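Local coordinates for protein ferritin light chain (Trichoplusia ni, PDB 1Z6O) that stores iron in a soluble, non-toxic form as part of a secreted shell of 12 light and 12 heavy chains, where it probably facilitates nucleation of the ferrihydrite core, at residues Y5-L10 and L21-A26; E40-A45 and K100-Q105; L47-S52 and S85-I90; Y53-S58 and K74-L79. All coordinates share one frame; numbering follows the deposited sequence.

In the fold
The four contacts run from an N-terminal extension into the four-helix bundle of the ferritin fold. Interaction 1 closes first along the chain, on helix 4-11 and the loop after it, with its centre about 35 Å from that of the chain. The other three enclose one another, with interaction 2 outermost and interaction 4 innermost, and all use helix 37-61. Interactions 3 and 4 also share helix 70-96, and their centres lie about 13 Å apart. Interaction 2 docks the loop after that helix; its centre is about 10 Å from that of interaction 3, and the two touch where Ala45 packs on Ile90. Helices 37-61 and 70-96 are thus paired at two levels, while interaction 1 reaches a second light chain.

Interaction 1. Residues Y5-L10 and L21-A26; sequences YNDVAL and LPRCNA
Asp7 and Arg23 meet with their side chains at about a right angle. They tie helix 4-11 to a type I beta turn, Leu21 to Cys24, in the N-terminal extension of this secreted ferritin. The Asp7 carboxylate grips the turn through both oxygens. OD1 accepts the backbone N of Arg23 at 2.8 Å, nearly along its own C-O axis. OD2 takes NH2 of Arg23 at 2.8 Å in a straight salt bridge (168°). That bond uses the syn side of the carboxylate and lies close to the guanidinium plane, although the two planes are 48° apart. Arg23 NE adds a weak bond to OD1. The arginine chain bends at chi2 and chi3, which curls it back to the acid that holds its own backbone. The Pro22 ring lies against one guanidinium face, so the ion pair is braced from that side.

Beside the acid, the contact is apolar. Val8 CG2 touches Leu21 CD2 at 3.8 Å, and the same methyl of Leu21 rests on the backbone of Asp7. The disulfide of Cys24 with Cys4 joins the loop to the helix a second time. Tyr5 N and OH bond to Asp131 and Asn120 of a second light chain, so the extension also contacts a neighbouring subunit. Val8 CG2 further approaches Cys24 SG, at 4.3 Å.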
loop_
_atom_site.group_PDB
_atom_site.type_symbol
_atom_site.label_atom_id
_atom_site.label_comp_id
_atom_site.label_asym_id
_atom_site.label_seq_id
_atom_site.Cartn_x
_atom_site.Cartn_y
_atom_site.Cartn_z
ATOM N N TYR A 5 4.441 60.077 3.581
ATOM C CA TYR A 5 3.999 60.380 4.944
ATOM C C TYR A 5 3.710 61.878 5.112
ATOM O O TYR A 5 2.705 62.268 5.708
ATOM C CB TYR A 5 5.073 59.964 5.947
ATOM C CG TYR A 5 4.640 60.053 7.391
ATOM C CD1 TYR A 5 3.748 59.126 7.923
ATOM C CD2 TYR A 5 5.168 61.028 8.242
ATOM C CE1 TYR A 5 3.394 59.153 9.267
ATOM C CE2 TYR A 5 4.817 61.068 9.598
ATOM C CZ TYR A 5 3.930 60.119 10.102
ATOM O OH TYR A 5 3.589 60.109 11.437
ATOM N N ASN A 6 4.597 62.719 4.597
ATOM C CA ASN A 6 4.380 64.160 4.705
ATOM C C ASN A 6 3.148 64.588 3.896
ATOM O O ASN A 6 2.410 65.477 4.316
ATOM C CB ASN A 6 5.606 64.938 4.229
ATOM C CG ASN A 6 5.452 66.436 4.454
ATOM O OD1 ASN A 6 5.228 66.881 5.585
ATOM N ND2 ASN A 6 5.556 67.218 3.381
ATOM N N ASP A 7 2.921 63.970 2.738
ATOM C CA ASP A 7 1.733 64.306 1.941
ATOM C C ASP A 7 0.480 63.968 2.742
ATOM O O ASP A 7 -0.501 64.715 2.728
ATOM C CB ASP A 7 1.692 63.514 0.628
ATOM C CG ASP A 7 2.648 64.058 -0.421
ATOM O OD1 ASP A 7 2.802 63.394 -1.470
ATOM O OD2 ASP A 7 3.236 65.142 -0.208
ATOM N N VAL A 8 0.502 62.833 3.434
ATOM C CA VAL A 8 -0.650 62.437 4.235
ATOM C C VAL A 8 -0.890 63.429 5.380
ATOM O O VAL A 8 -2.024 63.843 5.622
ATOM C CB VAL A 8 -0.469 61.012 4.817
ATOM C CG1 VAL A 8 -1.553 60.727 5.863
ATOM C CG2 VAL A 8 -0.572 59.979 3.684
ATOM N N ALA A 9 0.177 63.804 6.078
ATOM C CA ALA A 9 0.068 64.748 7.194
ATOM C C ALA A 9 -0.555 66.060 6.720
ATOM O O ALA A 9 -1.428 66.614 7.382
ATOM C CB ALA A 9 1.451 65.012 7.801
ATOM N N LEU A 10 -0.113 66.550 5.569
ATOM C CA LEU A 10 -0.645 67.790 5.022
ATOM C C LEU A 10 -2.102 67.658 4.574
ATOM O O LEU A 10 -2.961 68.416 5.019
ATOM C CB LEU A 10 0.209 68.259 3.840
ATOM C CG LEU A 10 1.646 68.682 4.175
ATOM C CD1 LEU A 10 2.416 68.981 2.896
ATOM C CD2 LEU A 10 1.618 69.906 5.080
ATOM N N LEU A 21 -1.979 63.184 -2.499
ATOM C CA LEU A 21 -0.924 62.222 -2.174
ATOM C C LEU A 21 -0.033 61.873 -3.370
ATOM O O LEU A 21 0.155 60.702 -3.697
ATOM C CB LEU A 21 -1.542 60.938 -1.603
ATOM C CG LEU A 21 -2.503 61.139 -0.425
ATOM C CD1 LEU A 21 -2.936 59.775 0.101
ATOM C CD2 LEU A 21 -1.831 61.944 0.684
ATOM N N PRO A 22 0.553 62.889 -4.019
ATOM C CA PRO A 22 1.417 62.634 -5.176
ATOM C C PRO A 22 2.621 61.726 -4.918
ATOM O O PRO A 22 3.063 61.022 -5.823
ATOM C CB PRO A 22 1.818 64.044 -5.630
ATOM C CG PRO A 22 1.771 64.841 -4.362
ATOM C CD PRO A 22 0.515 64.326 -3.690
ATOM N N ARG A 23 3.152 61.722 -3.697
ATOM C CA ARG A 23 4.298 60.869 -3.399
ATOM C C ARG A 23 3.931 59.462 -2.943
ATOM O O ARG A 23 4.811 58.643 -2.674
ATOM C CB ARG A 23 5.202 61.514 -2.347
ATOM C CG ARG A 23 6.388 62.262 -2.951
ATOM C CD ARG A 23 5.925 63.436 -3.795
ATOM N NE ARG A 23 5.178 64.391 -2.983
ATOM C CZ ARG A 23 4.904 65.641 -3.348
ATOM N NH1 ARG A 23 5.316 66.101 -4.524
ATOM N NH2 ARG A 23 4.222 66.434 -2.528
ATOM N N CYS A 24 2.640 59.175 -2.840
ATOM C CA CYS A 24 2.232 57.842 -2.421
ATOM C C CYS A 24 1.995 57.005 -3.676
ATOM O O CYS A 24 0.864 56.779 -4.096
ATOM C CB CYS A 24 0.961 57.915 -1.580
ATOM S SG CYS A 24 1.148 58.921 -0.063
ATOM N N ASN A 25 3.085 56.606 -4.305
ATOM C CA ASN A 25 3.020 55.787 -5.502
ATOM C C ASN A 25 4.213 54.859 -5.391
ATOM O O ASN A 25 4.925 54.904 -4.386
ATOM C CB ASN A 25 3.050 56.659 -6.773
ATOM C CG ASN A 25 4.292 57.538 -6.886
ATOM O OD1 ASN A 25 4.301 58.491 -7.664
ATOM N ND2 ASN A 25 5.335 57.220 -6.146
ATOM N N ALA A 26 4.446 54.025 -6.397
ATOM C CA ALA A 26 5.546 53.070 -6.317
ATOM C C ALA A 26 6.853 53.568 -6.933
ATOM O O ALA A 26 7.778 52.789 -7.135
ATOM C CB ALA A 26 5.122 51.752 -6.984
#

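Interaction 2. Residues E40-A45 and K100-Q105; sequences ELQAYA and KMNFDQ
One water joins three side chains here, Gln42 of the helix and Asn102 and Gln105 of the loop. It sits 3.0 Å from Gln42 OE1, 3.2 Å from Asn102 ND2 and 2.6 Å from Gln105 OE1. The asparagine donates to it. Both glutamine oxygens can accept from it, but with other atoms nearby it has more acceptors in reach than protons, so not every bond need form at once. The direct polar link is poorer: Asn102 N reaches Gln42 OE1 at 3.0 Å, but the angle of 121° makes the bond weak. The amide planes of Gln42 and Asn102 are turned 46° apart. Gln42 carries its amide out to the loop on a chain extended beyond CG, and its NE2 makes a further weak bond to Asp99.

Segment 40-45 belongs to helix 37-61 of the ferritin four-helix bundle. Segment 100-105 is part of the loop that leads from helix 70-96 toward helix 122-148, and it lies along the flank of helix 37-61. The loop is shaped by a type I beta turn from Asn102 to Gln105 and by an Asx turn, in which Asn102 OD1 accepts Asp104 N at 2.9 Å.

Apolar contacts lie beside the amides. Met101 runs past Gln42 in the opposite direction. Its bend at chi2 (61°) turns the methyl CE to Ala45 CB, 3.8 Å away. Met101 also packs on Ala44 of a heavy chain, so the loop lies between its own helix and a neighbouring subunit. At the far end of segment 100-105, Ala43 CB rests 3.7 Å from Gln105 O.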
loop_
_atom_site.group_PDB
_atom_site.type_symbol
_atom_site.label_atom_id
_atom_site.label_comp_id
_atom_site.label_asym_id
_atom_site.label_seq_id
_atom_site.Cartn_x
_atom_site.Cartn_y
_atom_site.Cartn_z
ATOM N N GLU A 40 12.103 53.535 -22.552
ATOM C CA GLU A 40 12.677 52.424 -23.326
ATOM C C GLU A 40 12.041 51.087 -22.915
ATOM O O GLU A 40 11.833 50.215 -23.756
ATOM C CB GLU A 40 14.195 52.338 -23.126
ATOM C CG GLU A 40 14.956 53.451 -23.835
ATOM C CD GLU A 40 14.791 53.400 -25.348
ATOM O OE1 GLU A 40 14.767 54.485 -25.970
ATOM O OE2 GLU A 40 14.697 52.284 -25.920
ATOM N N LEU A 41 11.738 50.924 -21.630
ATOM C CA LEU A 41 11.118 49.676 -21.187
ATOM C C LEU A 41 9.731 49.551 -21.824
ATOM O O LEU A 41 9.324 48.466 -22.246
ATOM C CB LEU A 41 11.019 49.641 -19.661
ATOM C CG LEU A 41 10.669 48.256 -19.095
ATOM C CD1 LEU A 41 11.792 47.259 -19.447
ATOM C CD2 LEU A 41 10.475 48.344 -17.574
ATOM N N GLN A 42 8.996 50.659 -21.905
ATOM C CA GLN A 42 7.681 50.623 -22.543
ATOM C C GLN A 42 7.829 50.256 -24.021
ATOM O O GLN A 42 7.052 49.457 -24.548
ATOM C CB GLN A 42 6.988 51.985 -22.436
ATOM C CG GLN A 42 6.575 52.356 -21.015
ATOM C CD GLN A 42 5.992 53.755 -20.952
ATOM O OE1 GLN A 42 5.154 54.113 -21.766
ATOM N NE2 GLN A 42 6.423 54.541 -19.980
ATOM N N ALA A 43 8.809 50.849 -24.699
ATOM C CA ALA A 43 9.022 50.540 -26.116
ATOM C C ALA A 43 9.481 49.083 -26.298
ATOM O O ALA A 43 9.292 48.497 -27.361
ATOM C CB ALA A 43 10.070 51.507 -26.730
ATOM N N TYR A 44 10.092 48.506 -25.267
ATOM C CA TYR A 44 10.560 47.116 -25.341
ATOM C C TYR A 44 9.348 46.171 -25.297
ATOM O O TYR A 44 9.346 45.125 -25.949
ATOM C CB TYR A 44 11.521 46.824 -24.173
ATOM C CG TYR A 44 12.419 45.607 -24.378
ATOM C CD1 TYR A 44 12.970 45.317 -25.635
ATOM C CD2 TYR A 44 12.785 44.803 -23.301
ATOM C CE1 TYR A 44 13.879 44.256 -25.804
ATOM C CE2 TYR A 44 13.688 43.739 -23.457
ATOM C CZ TYR A 44 14.231 43.476 -24.708
ATOM O OH TYR A 44 15.133 42.434 -24.853
ATOM N N ALA A 45 8.316 46.533 -24.532
ATOM C CA ALA A 45 7.101 45.713 -24.492
ATOM C C ALA A 45 6.476 45.764 -25.889
ATOM O O ALA A 45 5.988 44.765 -26.412
ATOM C CB ALA A 45 6.106 46.270 -23.464
ATOM N N LYS A 100 3.282 54.012 -16.217
ATOM C CA LYS A 100 2.109 53.510 -16.911
ATOM C C LYS A 100 2.526 53.198 -18.330
ATOM O O LYS A 100 3.359 53.889 -18.916
ATOM C CB LYS A 100 0.962 54.514 -16.884
ATOM C CG LYS A 100 1.135 55.745 -17.707
ATOM C CD LYS A 100 -0.156 56.552 -17.642
ATOM C CE LYS A 100 -0.010 57.911 -18.300
ATOM N NZ LYS A 100 -1.214 58.757 -18.062
ATOM N N MET A 101 1.952 52.141 -18.873
ATOM C CA MET A 101 2.286 51.700 -20.211
ATOM C C MET A 101 1.678 52.604 -21.277
ATOM O O MET A 101 0.522 52.983 -21.189
ATOM C CB MET A 101 1.798 50.259 -20.396
ATOM C CG MET A 101 2.078 49.669 -21.759
ATOM S SD MET A 101 3.860 49.592 -22.110
ATOM C CE MET A 101 3.805 49.293 -23.851
ATOM N N ASN A 102 2.478 52.954 -22.276
ATOM C CA ASN A 102 2.018 53.780 -23.396
ATOM C C ASN A 102 2.344 52.932 -24.628
ATOM O O ASN A 102 3.511 52.721 -24.937
ATOM C CB ASN A 102 2.808 55.095 -23.423
ATOM C CG ASN A 102 2.553 55.915 -24.678
ATOM O OD1 ASN A 102 1.839 55.490 -25.591
ATOM N ND2 ASN A 102 3.154 57.097 -24.733
ATOM N N PHE A 103 1.326 52.441 -25.328
ATOM C CA PHE A 103 1.581 51.584 -26.482
ATOM C C PHE A 103 2.104 52.268 -27.738
ATOM O O PHE A 103 2.363 51.606 -28.742
ATOM C CB PHE A 103 0.332 50.766 -26.828
ATOM C CG PHE A 103 -0.019 49.748 -25.776
ATOM C CD1 PHE A 103 -0.763 50.110 -24.663
ATOM C CD2 PHE A 103 0.443 48.443 -25.880
ATOM C CE1 PHE A 103 -1.047 49.181 -23.656
ATOM C CE2 PHE A 103 0.163 47.504 -24.879
ATOM C CZ PHE A 103 -0.582 47.877 -23.770
ATOM N N ASP A 104 2.268 53.580 -27.688
ATOM C CA ASP A 104 2.790 54.288 -28.850
ATOM C C ASP A 104 4.169 54.869 -28.544
ATOM O O ASP A 104 4.644 55.755 -29.247
ATOM C CB ASP A 104 1.850 55.419 -29.257
ATOM C CG ASP A 104 1.891 55.698 -30.762
ATOM O OD1 ASP A 104 2.920 55.391 -31.407
ATOM O OD2 ASP A 104 0.891 56.228 -31.300
ATOM N N GLN A 105 4.813 54.370 -27.494
ATOM C CA GLN A 105 6.128 54.875 -27.120
ATOM C C GLN A 105 7.192 54.338 -28.062
ATOM O O GLN A 105 7.235 53.148 -28.353
ATOM C CB GLN A 105 6.472 54.472 -25.682
ATOM C CG GLN A 105 7.810 55.009 -25.211
ATOM C CD GLN A 105 7.867 56.533 -25.262
ATOM O OE1 GLN A 105 7.061 57.206 -24.629
ATOM N NE2 GLN A 105 8.820 57.077 -26.022
HETATM O O HOH W 1 5.552 56.930 -22.578
#

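Interaction 3. Residues L47-S52 and S85-I90; sequences LHLERS and SKTIDI
His48 and Thr87 pack between two antiparallel helix segments whose axes approach to 8.3 Å, with N-to-C directions at 162°. The contact belongs to the four-helix bundle of ferritin.

Van der Waals packing carries it. Thr87 OG1 lies 3.4 Å from His48 CB. The His48 ring meets two side chains of the other helix, both obliquely. Its CD2 lies 3.6 Å from Lys86 CB, and its ND1 lies 3.5 Å from Ile90 CD1. His48 and Lys86 run side by side in the same direction, whereas Ile90 crosses the histidine at about a right angle. Thr87 CG2 touches Leu49 CB at 3.9 Å.

The polar groups look to other partners. Thr87 OG1 comes 3.1 Å from Leu49 N, but at an angle too poor for a bond; it bonds to Ala83 O. His48 ND1 bonds to Tyr44 O, which helps set the rotation of the ring. Lys86 bends away at chi2 (-59°) to bond Glu166 O, and it makes a cation-pi contact with Phe167.

Helix 122-148 meets His48 through Leu136, helix 157-190 meets Ile90 through Tyr162 and Phe167, and a heavy chain packs on Leu49 and Thr87.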
loop_
_atom_site.group_PDB
_atom_site.type_symbol
_atom_site.label_atom_id
_atom_site.label_comp_id
_atom_site.label_asym_id
_atom_site.label_seq_id
_atom_site.Cartn_x
_atom_site.Cartn_y
_atom_site.Cartn_z
ATOM N N LEU A 47 7.995 46.251 -28.761
ATOM C CA LEU A 47 8.782 45.463 -29.717
ATOM C C LEU A 47 8.431 43.974 -29.575
ATOM O O LEU A 47 8.273 43.271 -30.577
ATOM C CB LEU A 47 10.287 45.674 -29.479
ATOM C CG LEU A 47 11.260 44.898 -30.385
ATOM C CD1 LEU A 47 11.010 45.236 -31.861
ATOM C CD2 LEU A 47 12.699 45.260 -29.992
ATOM N N HIS A 48 8.303 43.488 -28.341
ATOM C CA HIS A 48 7.947 42.079 -28.152
ATOM C C HIS A 48 6.550 41.808 -28.697
ATOM O O HIS A 48 6.297 40.758 -29.273
ATOM C CB HIS A 48 7.982 41.673 -26.669
ATOM C CG HIS A 48 9.358 41.363 -26.159
ATOM N ND1 HIS A 48 10.228 42.337 -25.715
ATOM C CD2 HIS A 48 10.018 40.183 -26.042
ATOM C CE1 HIS A 48 11.365 41.770 -25.344
ATOM N NE2 HIS A 48 11.263 40.464 -25.533
ATOM N N LEU A 49 5.640 42.755 -28.505
ATOM C CA LEU A 49 4.268 42.576 -28.982
ATOM C C LEU A 49 4.249 42.436 -30.505
ATOM O O LEU A 49 3.618 41.529 -31.056
ATOM C CB LEU A 49 3.416 43.778 -28.545
ATOM C CG LEU A 49 1.962 43.824 -29.031
ATOM C CD1 LEU A 49 1.213 42.549 -28.597
ATOM C CD2 LEU A 49 1.290 45.076 -28.445
ATOM N N GLU A 50 4.943 43.340 -31.185
ATOM C CA GLU A 50 5.010 43.303 -32.642
ATOM C C GLU A 50 5.671 42.016 -33.114
ATOM O O GLU A 50 5.183 41.363 -34.038
ATOM C CB GLU A 50 5.801 44.514 -33.171
ATOM C CG GLU A 50 5.123 45.838 -32.810
ATOM C CD GLU A 50 5.994 47.069 -33.062
ATOM O OE1 GLU A 50 7.243 46.942 -33.078
ATOM O OE2 GLU A 50 5.418 48.172 -33.217
ATOM N N ARG A 51 6.786 41.645 -32.495
ATOM C CA ARG A 51 7.453 40.419 -32.916
ATOM C C ARG A 51 6.613 39.178 -32.626
ATOM O O ARG A 51 6.682 38.215 -33.395
ATOM C CB ARG A 51 8.829 40.269 -32.250
ATOM C CG ARG A 51 9.866 41.269 -32.737
ATOM C CD ARG A 51 10.058 41.211 -34.255
ATOM N NE ARG A 51 11.101 42.148 -34.673
ATOM C CZ ARG A 51 11.133 42.764 -35.849
ATOM N NH1 ARG A 51 10.176 42.548 -36.744
ATOM N NH2 ARG A 51 12.120 43.611 -36.124
ATOM N N SER A 52 5.825 39.178 -31.543
ATOM C CA SER A 52 5.020 37.988 -31.267
ATOM C C SER A 52 4.094 37.714 -32.446
ATOM O O SER A 52 3.936 36.564 -32.860
ATOM C CB SER A 52 4.196 38.110 -29.964
ATOM O OG SER A 52 3.126 39.033 -30.074
ATOM N N SER A 85 4.140 36.339 -24.017
ATOM C CA SER A 85 4.255 36.255 -22.571
ATOM C C SER A 85 5.169 37.368 -22.019
ATOM O O SER A 85 4.883 37.956 -20.969
ATOM C CB SER A 85 4.793 34.865 -22.194
ATOM O OG SER A 85 5.026 34.785 -20.807
ATOM N N LYS A 86 6.261 37.661 -22.719
ATOM C CA LYS A 86 7.178 38.719 -22.277
ATOM C C LYS A 86 6.531 40.094 -22.384
ATOM O O LYS A 86 6.835 40.991 -21.601
ATOM C CB LYS A 86 8.467 38.719 -23.108
ATOM C CG LYS A 86 9.407 37.539 -22.815
ATOM C CD LYS A 86 9.838 37.515 -21.355
ATOM C CE LYS A 86 10.797 36.349 -21.072
ATOM N NZ LYS A 86 11.210 36.247 -19.634
ATOM N N THR A 87 5.663 40.273 -23.372
ATOM C CA THR A 87 4.976 41.553 -23.535
ATOM C C THR A 87 4.195 41.850 -22.250
ATOM O O THR A 87 4.269 42.948 -21.696
ATOM C CB THR A 87 3.969 41.512 -24.714
ATOM O OG1 THR A 87 4.679 41.309 -25.943
ATOM C CG2 THR A 87 3.195 42.835 -24.810
ATOM N N ILE A 88 3.444 40.862 -21.778
ATOM C CA ILE A 88 2.647 41.056 -20.574
ATOM C C ILE A 88 3.539 41.245 -19.347
ATOM O O ILE A 88 3.262 42.087 -18.489
ATOM C CB ILE A 88 1.675 39.872 -20.381
ATOM C CG1 ILE A 88 0.611 39.919 -21.492
ATOM C CG2 ILE A 88 0.994 39.951 -19.001
ATOM C CD1 ILE A 88 -0.257 38.662 -21.567
ATOM N N ASP A 89 4.617 40.477 -19.272
ATOM C CA ASP A 89 5.541 40.596 -18.150
ATOM C C ASP A 89 6.167 42.000 -18.086
ATOM O O ASP A 89 6.293 42.579 -17.007
ATOM C CB ASP A 89 6.661 39.554 -18.262
ATOM C CG ASP A 89 7.505 39.480 -16.990
ATOM O OD1 ASP A 89 8.673 39.924 -16.997
ATOM O OD2 ASP A 89 6.981 38.991 -15.968
ATOM N N ILE A 90 6.564 42.547 -19.232
ATOM C CA ILE A 90 7.167 43.887 -19.232
ATOM C C ILE A 90 6.136 44.943 -18.834
ATOM O O ILE A 90 6.443 45.867 -18.082
ATOM C CB ILE A 90 7.760 44.233 -20.617
ATOM C CG1 ILE A 90 8.938 43.296 -20.918
ATOM C CG2 ILE A 90 8.257 45.704 -20.635
ATOM C CD1 ILE A 90 9.319 43.259 -22.417
#

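Interaction 4. Residues Y53-S58 and K74-L79; sequences YDYLLS and KLFKKL
Segments 53-58 and 74-79 run antiparallel, with axes 7.7 Å apart at their closest and N-to-C directions at 162°. The CA atoms of Tyr55 and Phe76 are the nearest pair, and their side chains cross at about a right angle. Tyr55 CD2 comes to the edge of the Phe76 ring, in its plane, 3.9 Å from Phe76 CD2. The approach is oblique to the tyrosine ring.

Each ring also takes an aliphatic carbon over a face. Ser58 CB lies 3.6 Å from the centroid of the Phe76 ring, only 16° off the normal, in a CH-pi contact. Leu75 CD2 covers the opposite face, so the phenyl ring is held between its own helix and the partner helix. Leu79 CB stands over one face of Tyr55, displaced toward the rim, 3.6 Å from Tyr55 CD1, in a second CH-pi contact. Phe76 has its CG anti to the carbonyl carbon (chi1 -80°), which sends the ring across to Ser58. Its CB also packs against Tyr55 O, 3.5 Å away.

Both helices belong to the four-helix bundle of ferritin. Helix 122-148 meets Phe76 through Ala125 and Ala129. Leu56 and Lys77 meet more loosely at one side. Lys77 forms a salt bridge with Asp81. Met72 of a heavy chain packs on both Leu56 and Lys77.

The hydroxyls are satisfied outside the pair: Tyr55 OH bonds to Thr132 and Ser58 OG to Tyr116. The helices therefore meet through carbon surfaces, ring faces and a ring edge, while these polar ends tie helix 37-61 to helix 122-148 and the loop before it.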
loop_
_atom_site.group_PDB
_atom_site.type_symbol
_atom_site.label_atom_id
_atom_site.label_comp_id
_atom_site.label_asym_id
_atom_site.label_seq_id
_atom_site.Cartn_x
_atom_site.Cartn_y
_atom_site.Cartn_z
ATOM N N TYR A 53 3.488 38.760 -32.997
ATOM C CA TYR A 53 2.600 38.569 -34.139
ATOM C C TYR A 53 3.367 38.280 -35.440
ATOM O O TYR A 53 2.869 37.544 -36.288
ATOM C CB TYR A 53 1.626 39.762 -34.267
ATOM C CG TYR A 53 0.426 39.577 -33.349
ATOM C CD1 TYR A 53 0.239 40.373 -32.209
ATOM C CD2 TYR A 53 -0.504 38.569 -33.607
ATOM C CE1 TYR A 53 -0.856 40.161 -31.351
ATOM C CE2 TYR A 53 -1.589 38.349 -32.761
ATOM C CZ TYR A 53 -1.763 39.143 -31.643
ATOM O OH TYR A 53 -2.859 38.917 -30.846
ATOM N N ASP A 54 4.578 38.820 -35.603
ATOM C CA ASP A 54 5.377 38.489 -36.798
ATOM C C ASP A 54 5.686 36.978 -36.766
ATOM O O ASP A 54 5.562 36.275 -37.769
ATOM C CB ASP A 54 6.736 39.220 -36.815
ATOM C CG ASP A 54 6.612 40.709 -37.095
ATOM O OD1 ASP A 54 5.635 41.112 -37.754
ATOM O OD2 ASP A 54 7.509 41.474 -36.668
ATOM N N TYR A 55 6.121 36.487 -35.610
ATOM C CA TYR A 55 6.450 35.066 -35.470
ATOM C C TYR A 55 5.204 34.199 -35.676
ATOM O O TYR A 55 5.283 33.096 -36.223
ATOM C CB TYR A 55 7.039 34.793 -34.078
ATOM C CG TYR A 55 8.391 35.455 -33.846
ATOM C CD1 TYR A 55 8.752 35.898 -32.581
ATOM C CD2 TYR A 55 9.314 35.603 -34.890
ATOM C CE1 TYR A 55 10.007 36.476 -32.343
ATOM C CE2 TYR A 55 10.579 36.180 -34.664
ATOM C CZ TYR A 55 10.910 36.609 -33.382
ATOM O OH TYR A 55 12.149 37.162 -33.119
ATOM N N LEU A 56 4.059 34.686 -35.216
ATOM C CA LEU A 56 2.821 33.934 -35.385
ATOM C C LEU A 56 2.520 33.760 -36.878
ATOM O O LEU A 56 2.093 32.687 -37.310
ATOM C CB LEU A 56 1.660 34.660 -34.684
ATOM C CG LEU A 56 0.315 33.929 -34.796
ATOM C CD1 LEU A 56 0.431 32.585 -34.088
ATOM C CD2 LEU A 56 -0.793 34.753 -34.154
ATOM N N LEU A 57 2.743 34.805 -37.671
ATOM C CA LEU A 57 2.495 34.714 -39.112
ATOM C C LEU A 57 3.482 33.747 -39.771
ATOM O O LEU A 57 3.118 33.039 -40.705
ATOM C CB LEU A 57 2.573 36.101 -39.770
ATOM C CG LEU A 57 1.459 37.069 -39.318
ATOM C CD1 LEU A 57 1.693 38.442 -39.944
ATOM C CD2 LEU A 57 0.087 36.526 -39.717
ATOM N N SER A 58 4.731 33.720 -39.307
ATOM C CA SER A 58 5.692 32.759 -39.859
ATOM C C SER A 58 5.244 31.342 -39.494
ATOM O O SER A 58 5.345 30.428 -40.312
ATOM C CB SER A 58 7.105 32.993 -39.302
ATOM O OG SER A 58 7.682 34.155 -39.870
ATOM N N LYS A 74 6.526 24.924 -35.485
ATOM C CA LYS A 74 6.617 24.804 -34.030
ATOM C C LYS A 74 7.674 25.769 -33.469
ATOM O O LYS A 74 7.494 26.353 -32.393
ATOM C CB LYS A 74 6.992 23.366 -33.662
ATOM C CG LYS A 74 7.020 23.075 -32.176
ATOM C CD LYS A 74 7.399 21.611 -31.931
ATOM C CE LYS A 74 7.323 21.260 -30.453
ATOM N NZ LYS A 74 7.774 19.864 -30.196
ATOM N N LEU A 75 8.779 25.923 -34.193
ATOM C CA LEU A 75 9.849 26.827 -33.769
ATOM C C LEU A 75 9.300 28.255 -33.677
ATOM O O LEU A 75 9.506 28.953 -32.677
ATOM C CB LEU A 75 11.016 26.772 -34.776
ATOM C CG LEU A 75 12.253 27.651 -34.509
ATOM C CD1 LEU A 75 13.452 27.131 -35.306
ATOM C CD2 LEU A 75 11.964 29.089 -34.912
ATOM N N PHE A 76 8.592 28.689 -34.715
ATOM C CA PHE A 76 8.041 30.041 -34.708
ATOM C C PHE A 76 6.898 30.230 -33.730
ATOM O O PHE A 76 6.736 31.306 -33.162
ATOM C CB PHE A 76 7.603 30.450 -36.113
ATOM C CG PHE A 76 8.745 30.891 -36.973
ATOM C CD1 PHE A 76 9.251 30.060 -37.970
ATOM C CD2 PHE A 76 9.350 32.129 -36.750
ATOM C CE1 PHE A 76 10.356 30.459 -38.739
ATOM C CE2 PHE A 76 10.450 32.540 -37.509
ATOM C CZ PHE A 76 10.954 31.699 -38.507
ATOM N N LYS A 77 6.106 29.187 -33.524
ATOM C CA LYS A 77 4.999 29.282 -32.584
ATOM C C LYS A 77 5.561 29.482 -31.170
ATOM O O LYS A 77 5.021 30.250 -30.363
ATOM C CB LYS A 77 4.155 28.008 -32.668
ATOM C CG LYS A 77 3.057 27.902 -31.625
ATOM C CD LYS A 77 2.070 29.039 -31.723
ATOM C CE LYS A 77 0.916 28.795 -30.754
ATOM N NZ LYS A 77 0.119 30.018 -30.556
ATOM N N LYS A 78 6.655 28.795 -30.868
ATOM C CA LYS A 78 7.278 28.938 -29.555
ATOM C C LYS A 78 7.840 30.361 -29.390
ATOM O O LYS A 78 7.685 30.975 -28.332
ATOM C CB LYS A 78 8.390 27.904 -29.382
ATOM C CG LYS A 78 9.103 28.003 -28.043
ATOM C CD LYS A 78 10.074 26.847 -27.843
ATOM C CE LYS A 78 10.768 26.945 -26.491
ATOM N NZ LYS A 78 11.725 25.823 -26.272
ATOM N N LEU A 79 8.503 30.879 -30.420
ATOM C CA LEU A 79 9.024 32.251 -30.366
ATOM C C LEU A 79 7.871 33.245 -30.174
ATOM O O LEU A 79 8.002 34.232 -29.445
ATOM C CB LEU A 79 9.767 32.605 -31.661
ATOM C CG LEU A 79 11.117 31.911 -31.892
ATOM C CD1 LEU A 79 11.711 32.402 -33.213
ATOM C CD2 LEU A 79 12.070 32.217 -30.732
#